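Local structure of glucose import ATP-binding protein GlcV (Sulfolobus solfataricus, 1OXX) at residues N245-K250 / V256-L261; I313-L318 / E322-Y327. The protein hydrolyses ATP to energise the uptake of glucose, as the ATP-binding subunit of the GlcSTUV ABC transporter. The protein carries 1 engineered substitution. One frame throughout, in Å; residues are numbered along the deposited sequence.

Both contacts are beta hairpins that follow one another along the C-terminal part of GlcV, away from the residues thought to bind ATP. Interaction 1 (245-250 with 256-261) and interaction 2 (313-318 with 322-327) belong to two different antiparallel five-stranded sheets, and their centres lie about 11 Å apart. Polar ends stitch them together. N245 OD1 is 2.8 Å from F325 N, a probable hydrogen bond, and S260 OG is likewise 2.8 Å from L318 N. The carboxylate of E322 takes the backbone N-H of E248 and packs against the CA of L247. I324 of interaction 2 meets L247 and L261, which adds an apolar seam between the two sheets.

Interaction 1. Residues N245-K250 / V256-L261; sequences NELEGK and VVIGSL
I258 lays its side chain against L247 and G249, and this is the tightly packed part of the contact. Its CD1 meets L247 CB at 3.4 Å, closer than usual for two carbons. The two side chains cross at about a right angle. CG1 of I258 stands beside the backbone N (chi1 -51°) and the chain then runs on extended, which carries CD1 past G249 to L247. On the way CG1 rests 3.6 Å from G249 CA. G249 has no side chain, and a CB here would clash with I258 CG1, V257 O and V256 CG1. V256 packs from the same strand, with CG1 3.9 Å from G249 CA. An alanine in place of I258 would probably open a gap beside L247 CB and leave G249 CA with less apolar cover, V256 CG1 remaining.

Strands 245-250 and 256-258 form an antiparallel beta hairpin, strongly twisted here: the short segment axes run at 114° to each other. K250 and V257 form its hydrogen-bonded pair. K250 N gives to V257 O at 3.1 Å, and V257 N gives to K250 O at 2.9 Å. V256 CA adds a CA-H...O contact to the same K250 O. Beyond I258 the chain turns back through a type II' turn to L261.

The other side is looser. K250 is exposed, and its fully extended side chain leads away from V256-L261. V257 lies on the same face as K250 and is partly exposed. E248 also points away from the hairpin partner, and its carboxylate forms salt bridges with R271 and K352.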
ATOM      1  N   ASN A 245       4.399  13.124 -11.787  1.00  4.10           N
ATOM      2  CA  ASN A 245       5.156  13.391 -12.986  1.00  6.03           C
ATOM      3  C   ASN A 245       6.641  13.443 -12.648  1.00  6.05           C
ATOM      4  O   ASN A 245       7.047  14.139 -11.714  1.00  6.53           O
ATOM      5  CB  ASN A 245       4.742  14.742 -13.563  1.00  5.26           C
ATOM      6  CG  ASN A 245       3.310  14.754 -14.019  1.00  6.28           C
ATOM      7  OD1 ASN A 245       2.982  14.156 -15.042  1.00  8.30           O
ATOM      8  ND2 ASN A 245       2.443  15.446 -13.276  1.00  5.12           N
ATOM      9  N   GLU A 246       7.439  12.719 -13.417  1.00  7.06           N
ATOM     10  CA  GLU A 246       8.893  12.695 -13.249  1.00  5.99           C
ATOM     11  C   GLU A 246       9.532  13.309 -14.480  1.00  8.89           C
ATOM     12  O   GLU A 246       9.313  12.827 -15.602  1.00  9.84           O
ATOM     13  CB  GLU A 246       9.383  11.254 -13.095  1.00  9.40           C
ATOM     14  CG  GLU A 246       8.662  10.446 -12.035  1.00 18.70           C
ATOM     15  CD  GLU A 246       9.112   8.998 -11.975  1.00 30.60           C
ATOM     16  OE1 GLU A 246      10.214   8.664 -12.493  1.00 15.82           O
ATOM     17  OE2 GLU A 246       8.355   8.192 -11.389  1.00 21.70           O
ATOM     18  N   LEU A 247      10.308  14.371 -14.272  1.00  7.94           N
ATOM     19  CA  LEU A 247      10.961  15.069 -15.383  1.00  7.55           C
ATOM     20  C   LEU A 247      12.415  15.251 -15.060  1.00 10.70           C
ATOM     21  O   LEU A 247      12.766  15.421 -13.901  1.00 14.80           O
ATOM     22  CB  LEU A 247      10.386  16.468 -15.583  1.00 11.63           C
ATOM     23  CG  LEU A 247       8.917  16.622 -15.924  1.00 16.15           C
ATOM     24  CD1 LEU A 247       8.175  16.708 -14.627  1.00 16.11           C
ATOM     25  CD2 LEU A 247       8.692  17.864 -16.765  1.00 14.67           C
ATOM     26  N   GLU A 248      13.260  15.259 -16.079  1.00  6.60           N
ATOM     27  CA  GLU A 248      14.685  15.479 -15.887  1.00  8.81           C
ATOM     28  C   GLU A 248      15.091  16.776 -16.569  1.00  6.34           C
ATOM     29  O   GLU A 248      14.670  17.067 -17.697  1.00  8.43           O
ATOM     30  CB  GLU A 248      15.503  14.317 -16.473  1.00  9.91           C
ATOM     31  CG  GLU A 248      17.006  14.480 -16.242  1.00 14.84           C
ATOM     32  CD  GLU A 248      17.865  13.430 -16.934  1.00 25.68           C
ATOM     33  OE1 GLU A 248      17.464  12.249 -16.960  1.00 19.30           O
ATOM     34  OE2 GLU A 248      18.962  13.787 -17.439  1.00 18.57           O
ATOM     35  N   GLY A 249      15.922  17.561 -15.899  1.00  6.76           N
ATOM     36  CA  GLY A 249      16.388  18.798 -16.483  1.00  7.59           C
ATOM     37  C   GLY A 249      17.778  19.193 -16.064  1.00  7.63           C
ATOM     38  O   GLY A 249      18.452  18.490 -15.310  1.00  8.50           O
ATOM     39  N   LYS A 250      18.194  20.354 -16.553  1.00  7.87           N
ATOM     40  CA  LYS A 250      19.506  20.892 -16.275  1.00  7.75           C
ATOM     41  C   LYS A 250      19.442  21.917 -15.153  1.00  8.91           C
ATOM     42  O   LYS A 250      18.608  22.817 -15.168  1.00  8.94           O
ATOM     43  CB  LYS A 250      20.072  21.552 -17.533  1.00 13.44           C
ATOM     44  CG  LYS A 250      21.481  22.095 -17.356  1.00 16.11           C
ATOM     45  CD  LYS A 250      21.986  22.839 -18.585  1.00 26.25           C
ATOM     46  CE  LYS A 250      23.464  23.201 -18.435  1.00 27.34           C
ATOM     47  NZ  LYS A 250      24.022  23.889 -19.636  1.00 37.81           N
ATOM     48  N   VAL A 256      15.806  24.763 -12.585  1.00  6.99           N
ATOM     49  CA  VAL A 256      15.961  23.540 -13.375  1.00  6.19           C
ATOM     50  C   VAL A 256      15.210  23.716 -14.678  1.00  6.65           C
ATOM     51  O   VAL A 256      13.989  23.867 -14.687  1.00  6.38           O
ATOM     52  CB  VAL A 256      15.446  22.303 -12.593  1.00  5.61           C
ATOM     53  CG1 VAL A 256      15.530  21.047 -13.430  1.00  6.52           C
ATOM     54  CG2 VAL A 256      16.263  22.103 -11.334  1.00  8.15           C
ATOM     55  N   VAL A 257      15.951  23.695 -15.781  1.00  6.18           N
ATOM     56  CA  VAL A 257      15.384  23.946 -17.093  1.00  6.03           C
ATOM     57  C   VAL A 257      15.050  22.661 -17.830  1.00  7.24           C
ATOM     58  O   VAL A 257      15.883  21.770 -17.955  1.00  7.38           O
ATOM     59  CB  VAL A 257      16.351  24.749 -17.956  1.00  8.69           C
ATOM     60  CG1 VAL A 257      15.870  24.797 -19.400  1.00  8.89           C
ATOM     61  CG2 VAL A 257      16.516  26.169 -17.411  1.00  8.11           C
ATOM     62  N   ILE A 258      13.818  22.588 -18.324  1.00  6.33           N
ATOM     63  CA  ILE A 258      13.334  21.464 -19.117  1.00  7.34           C
ATOM     64  C   ILE A 258      12.590  22.092 -20.300  1.00  7.20           C
ATOM     65  O   ILE A 258      11.423  22.452 -20.202  1.00  5.85           O
ATOM     66  CB  ILE A 258      12.403  20.558 -18.273  1.00  8.51           C
ATOM     67  CG1 ILE A 258      13.069  20.189 -16.939  1.00 10.12           C
ATOM     68  CG2 ILE A 258      12.001  19.313 -19.064  1.00  9.22           C
ATOM     69  CD1 ILE A 258      12.214  19.363 -16.003  1.00 12.40           C
ATOM     70  N   GLY A 259      13.285  22.281 -21.416  1.00  8.86           N
ATOM     71  CA  GLY A 259      12.693  22.947 -22.553  1.00  9.27           C
ATOM     72  C   GLY A 259      12.203  24.320 -22.141  1.00  9.32           C
ATOM     73  O   GLY A 259      12.942  25.118 -21.563  1.00  9.02           O
ATOM     74  N   SER A 260      10.941  24.589 -22.421  1.00  6.89           N
ATOM     75  CA  SER A 260      10.340  25.878 -22.100  1.00  6.99           C
ATOM     76  C   SER A 260       9.846  25.989 -20.646  1.00  8.67           C
ATOM     77  O   SER A 260       9.167  26.953 -20.296  1.00 13.79           O
ATOM     78  CB  SER A 260       9.180  26.134 -23.047  1.00  6.50           C
ATOM     79  OG  SER A 260       8.251  25.072 -22.991  1.00  7.87           O
ATOM     80  N   LEU A 261      10.129  24.994 -19.817  1.00  5.34           N
ATOM     81  CA  LEU A 261       9.798  25.101 -18.414  1.00  4.96           C
ATOM     82  C   LEU A 261      11.052  25.330 -17.587  1.00  5.85           C
ATOM     83  O   LEU A 261      12.146  24.858 -17.928  1.00  7.40           O
ATOM     84  CB  LEU A 261       9.110  23.830 -17.926  1.00  7.06           C
ATOM     85  CG  LEU A 261       7.799  23.447 -18.595  1.00  6.66           C
ATOM     86  CD1 LEU A 261       7.225  22.231 -17.874  1.00  9.17           C
ATOM     87  CD2 LEU A 261       6.808  24.588 -18.575  1.00  8.87           C
TER

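Interaction 2. Residues I313-L318 / E322-Y327; sequences ITITPL and EEIFTY
I315 holds CG1 between its backbone N and carbonyl carbon (chi1 66°), which turns this branch over the facing strand to 3.4 Å from I324 O. The two side chains lie side by side and point the same way, with I315 CG1 3.9 Å from I324 CB. Their backbones form a hydrogen-bonded pair: I315 N gives to I324 O at 2.7 Å, nearly straight at 172°, and I324 N gives back to I315 O. I313 and T326 pair likewise, so four bonds join this antiparallel hairpin. Between them T314 and F325 form a non-hydrogen-bonded pair, and T314 CG2 touches E323 CB at 4.0 Å on their face. Near the turn, E322 O is buried with no hydrogen-bond partner in the model. It lies 3.0 Å from P317 CD and also receives a CA-H...O contact from T316.

E323 reaches a salt bridge with K302, and F325 makes a cation-pi contact with R312. I313, I315 and T326 pack on L283 of strand 281-284, and I324 touches V281 of the same strand. Strand 294-307 pairs with the other edge of 313-316, through T314 and T316.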
ATOM      1  N   ILE A 313      -5.020  15.581 -18.998  1.00  3.83           N
ATOM      2  CA  ILE A 313      -4.345  16.347 -20.018  1.00  3.32           C
ATOM      3  C   ILE A 313      -2.847  16.174 -19.876  1.00  3.54           C
ATOM      4  O   ILE A 313      -2.279  16.490 -18.826  1.00  4.72           O
ATOM      5  CB  ILE A 313      -4.703  17.855 -19.909  1.00  3.58           C
ATOM      6  CG1 ILE A 313      -6.212  18.059 -19.909  1.00 10.42           C
ATOM      7  CG2 ILE A 313      -4.032  18.630 -21.013  1.00  5.71           C
ATOM      8  CD1 ILE A 313      -6.618  19.472 -19.673  1.00 12.17           C
ATOM      9  N   THR A 314      -2.200  15.685 -20.923  1.00  4.60           N
ATOM     10  CA  THR A 314      -0.762  15.520 -20.942  1.00  3.86           C
ATOM     11  C   THR A 314      -0.160  16.595 -21.825  1.00  5.84           C
ATOM     12  O   THR A 314      -0.598  16.775 -22.973  1.00  5.26           O
ATOM     13  CB  THR A 314      -0.380  14.151 -21.511  1.00  6.26           C
ATOM     14  OG1 THR A 314      -0.838  13.107 -20.637  1.00  7.65           O
ATOM     15  CG2 THR A 314       1.136  14.019 -21.557  1.00  7.62           C
ATOM     16  N   ILE A 315       0.810  17.321 -21.285  1.00  6.51           N
ATOM     17  CA  ILE A 315       1.525  18.328 -22.037  1.00  3.33           C
ATOM     18  C   ILE A 315       2.980  17.942 -22.098  1.00  7.69           C
ATOM     19  O   ILE A 315       3.420  17.054 -21.373  1.00  7.72           O
ATOM     20  CB  ILE A 315       1.406  19.716 -21.365  1.00  4.03           C
ATOM     21  CG1 ILE A 315       2.107  19.735 -20.015  1.00  8.40           C
ATOM     22  CG2 ILE A 315      -0.037  20.111 -21.191  1.00  8.90           C
ATOM     23  CD1 ILE A 315       3.456  20.361 -20.040  1.00 19.27           C
ATOM     24  N   THR A 316       3.708  18.588 -22.997  1.00  5.85           N
ATOM     25  CA  THR A 316       5.159  18.574 -22.941  1.00  6.20           C
ATOM     26  C   THR A 316       5.586  20.018 -23.045  1.00  9.02           C
ATOM     27  O   THR A 316       4.847  20.854 -23.556  1.00  8.18           O
ATOM     28  CB  THR A 316       5.857  17.807 -24.068  1.00  8.71           C
ATOM     29  OG1 THR A 316       5.636  18.478 -25.309  1.00  9.83           O
ATOM     30  CG2 THR A 316       5.309  16.399 -24.229  1.00  6.77           C
ATOM     31  N   PRO A 317       6.776  20.327 -22.546  1.00  7.14           N
ATOM     32  CA  PRO A 317       7.329  21.653 -22.789  1.00  5.81           C
ATOM     33  C   PRO A 317       7.642  21.775 -24.258  1.00  9.76           C
ATOM     34  O   PRO A 317       7.734  20.755 -24.957  1.00 11.08           O
ATOM     35  CB  PRO A 317       8.637  21.650 -21.992  1.00  6.31           C
ATOM     36  CG  PRO A 317       8.516  20.530 -21.054  1.00  8.83           C
ATOM     37  CD  PRO A 317       7.678  19.490 -21.741  1.00  8.57           C
ATOM     38  N   LEU A 318       7.791  23.000 -24.744  1.00 10.69           N
ATOM     39  CA  LEU A 318       8.314  23.194 -26.088  1.00 10.79           C
ATOM     40  C   LEU A 318       9.788  22.762 -26.031  1.00 13.90           C
ATOM     41  O   LEU A 318      10.443  22.935 -25.011  1.00 12.56           O
ATOM     42  CB  LEU A 318       8.213  24.664 -26.502  1.00 12.61           C
ATOM     43  CG  LEU A 318       6.922  25.189 -27.140  1.00 27.99           C
ATOM     44  CD1 LEU A 318       5.737  25.169 -26.210  1.00 19.01           C
ATOM     45  CD2 LEU A 318       7.154  26.612 -27.633  1.00 26.48           C
ATOM     46  N   GLU A 322       9.671  15.506 -22.468  1.00  7.66           N
ATOM     47  CA  GLU A 322       9.254  15.207 -21.093  1.00 10.15           C
ATOM     48  C   GLU A 322       7.784  15.529 -20.955  1.00 11.23           C
ATOM     49  O   GLU A 322       7.299  16.482 -21.542  1.00 12.64           O
ATOM     50  CB  GLU A 322      10.061  16.019 -20.085  1.00  8.88           C
ATOM     51  CG  GLU A 322      11.553  15.740 -20.103  1.00  9.25           C
ATOM     52  CD  GLU A 322      11.901  14.349 -19.617  1.00 15.39           C
ATOM     53  OE1 GLU A 322      12.331  13.508 -20.434  1.00 24.80           O
ATOM     54  OE2 GLU A 322      11.747  14.096 -18.414  1.00 17.74           O
ATOM     55  N   GLU A 323       7.078  14.724 -20.177  1.00 13.67           N
ATOM     56  CA  GLU A 323       5.636  14.897 -20.036  1.00  9.99           C
ATOM     57  C   GLU A 323       5.191  15.313 -18.645  1.00 12.03           C
ATOM     58  O   GLU A 323       5.807  14.970 -17.631  1.00 10.24           O
ATOM     59  CB  GLU A 323       4.926  13.594 -20.371  1.00 10.92           C
ATOM     60  CG  GLU A 323       5.088  13.142 -21.811  1.00 17.02           C
ATOM     61  CD  GLU A 323       4.480  11.777 -22.076  1.00 16.44           C
ATOM     62  OE1 GLU A 323       4.021  11.103 -21.123  1.00 20.04           O
ATOM     63  OE2 GLU A 323       4.474  11.363 -23.253  1.00 25.84           O
ATOM     64  N   ILE A 324       4.093  16.063 -18.623  1.00  7.42           N
ATOM     65  CA  ILE A 324       3.398  16.401 -17.401  1.00  7.71           C
ATOM     66  C   ILE A 324       1.909  16.185 -17.674  1.00  5.47           C
ATOM     67  O   ILE A 324       1.343  16.699 -18.663  1.00  7.09           O
ATOM     68  CB  ILE A 324       3.614  17.848 -16.991  1.00  6.02           C
ATOM     69  CG1 ILE A 324       5.047  18.077 -16.528  1.00 11.42           C
ATOM     70  CG2 ILE A 324       2.649  18.215 -15.901  1.00 13.59           C
ATOM     71  CD1 ILE A 324       5.292  19.527 -16.169  1.00 14.02           C
ATOM     72  N   PHE A 325       1.280  15.383 -16.825  1.00  5.14           N
ATOM     73  CA  PHE A 325      -0.169  15.253 -16.882  1.00  6.99           C
ATOM     74  C   PHE A 325      -0.823  15.828 -15.644  1.00  6.41           C
ATOM     75  O   PHE A 325      -0.228  15.912 -14.549  1.00  7.04           O
ATOM     76  CB  PHE A 325      -0.638  13.809 -17.122  1.00  5.19           C
ATOM     77  CG  PHE A 325      -0.359  12.869 -15.988  1.00  9.24           C
ATOM     78  CD1 PHE A 325      -1.283  12.675 -14.984  1.00 10.59           C
ATOM     79  CD2 PHE A 325       0.840  12.191 -15.927  1.00 11.43           C
ATOM     80  CE1 PHE A 325      -1.001  11.812 -13.928  1.00 13.77           C
ATOM     81  CE2 PHE A 325       1.122  11.338 -14.880  1.00 15.71           C
ATOM     82  CZ  PHE A 325       0.191  11.147 -13.887  1.00 13.22           C
ATOM     83  N   THR A 326      -2.058  16.253 -15.838  1.00  5.35           N
ATOM     84  CA  THR A 326      -2.871  16.786 -14.771  1.00  4.95           C
ATOM     85  C   THR A 326      -4.334  16.498 -15.116  1.00  6.13           C
ATOM     86  O   THR A 326      -4.644  16.084 -16.237  1.00  6.18           O
ATOM     87  CB  THR A 326      -2.624  18.291 -14.609  1.00  7.43           C
ATOM     88  OG1 THR A 326      -3.274  18.748 -13.419  1.00  7.73           O
ATOM     89  CG2 THR A 326      -3.283  19.074 -15.719  1.00 10.00           C
ATOM     90  N   TYR A 327      -5.235  16.684 -14.159  1.00  4.99           N
ATOM     91  CA  TYR A 327      -6.653  16.391 -14.362  1.00  5.63           C
ATOM     92  C   TYR A 327      -7.475  17.663 -14.350  1.00  8.65           C
ATOM     93  O   TYR A 327      -7.238  18.565 -13.556  1.00  9.61           O
ATOM     94  CB  TYR A 327      -7.190  15.424 -13.306  1.00  6.67           C
ATOM     95  CG  TYR A 327      -6.509  14.104 -13.303  1.00  7.85           C
ATOM     96  CD1 TYR A 327      -5.477  13.830 -12.409  1.00  8.07           C
ATOM     97  CD2 TYR A 327      -6.877  13.115 -14.205  1.00  7.07           C
ATOM     98  CE1 TYR A 327      -4.844  12.625 -12.427  1.00 10.40           C
ATOM     99  CE2 TYR A 327      -6.229  11.896 -14.243  1.00  7.34           C
ATOM    100  CZ  TYR A 327      -5.215  11.654 -13.340  1.00 14.29           C
ATOM    101  OH  TYR A 327      -4.573  10.436 -13.354  1.00 13.35           O
TER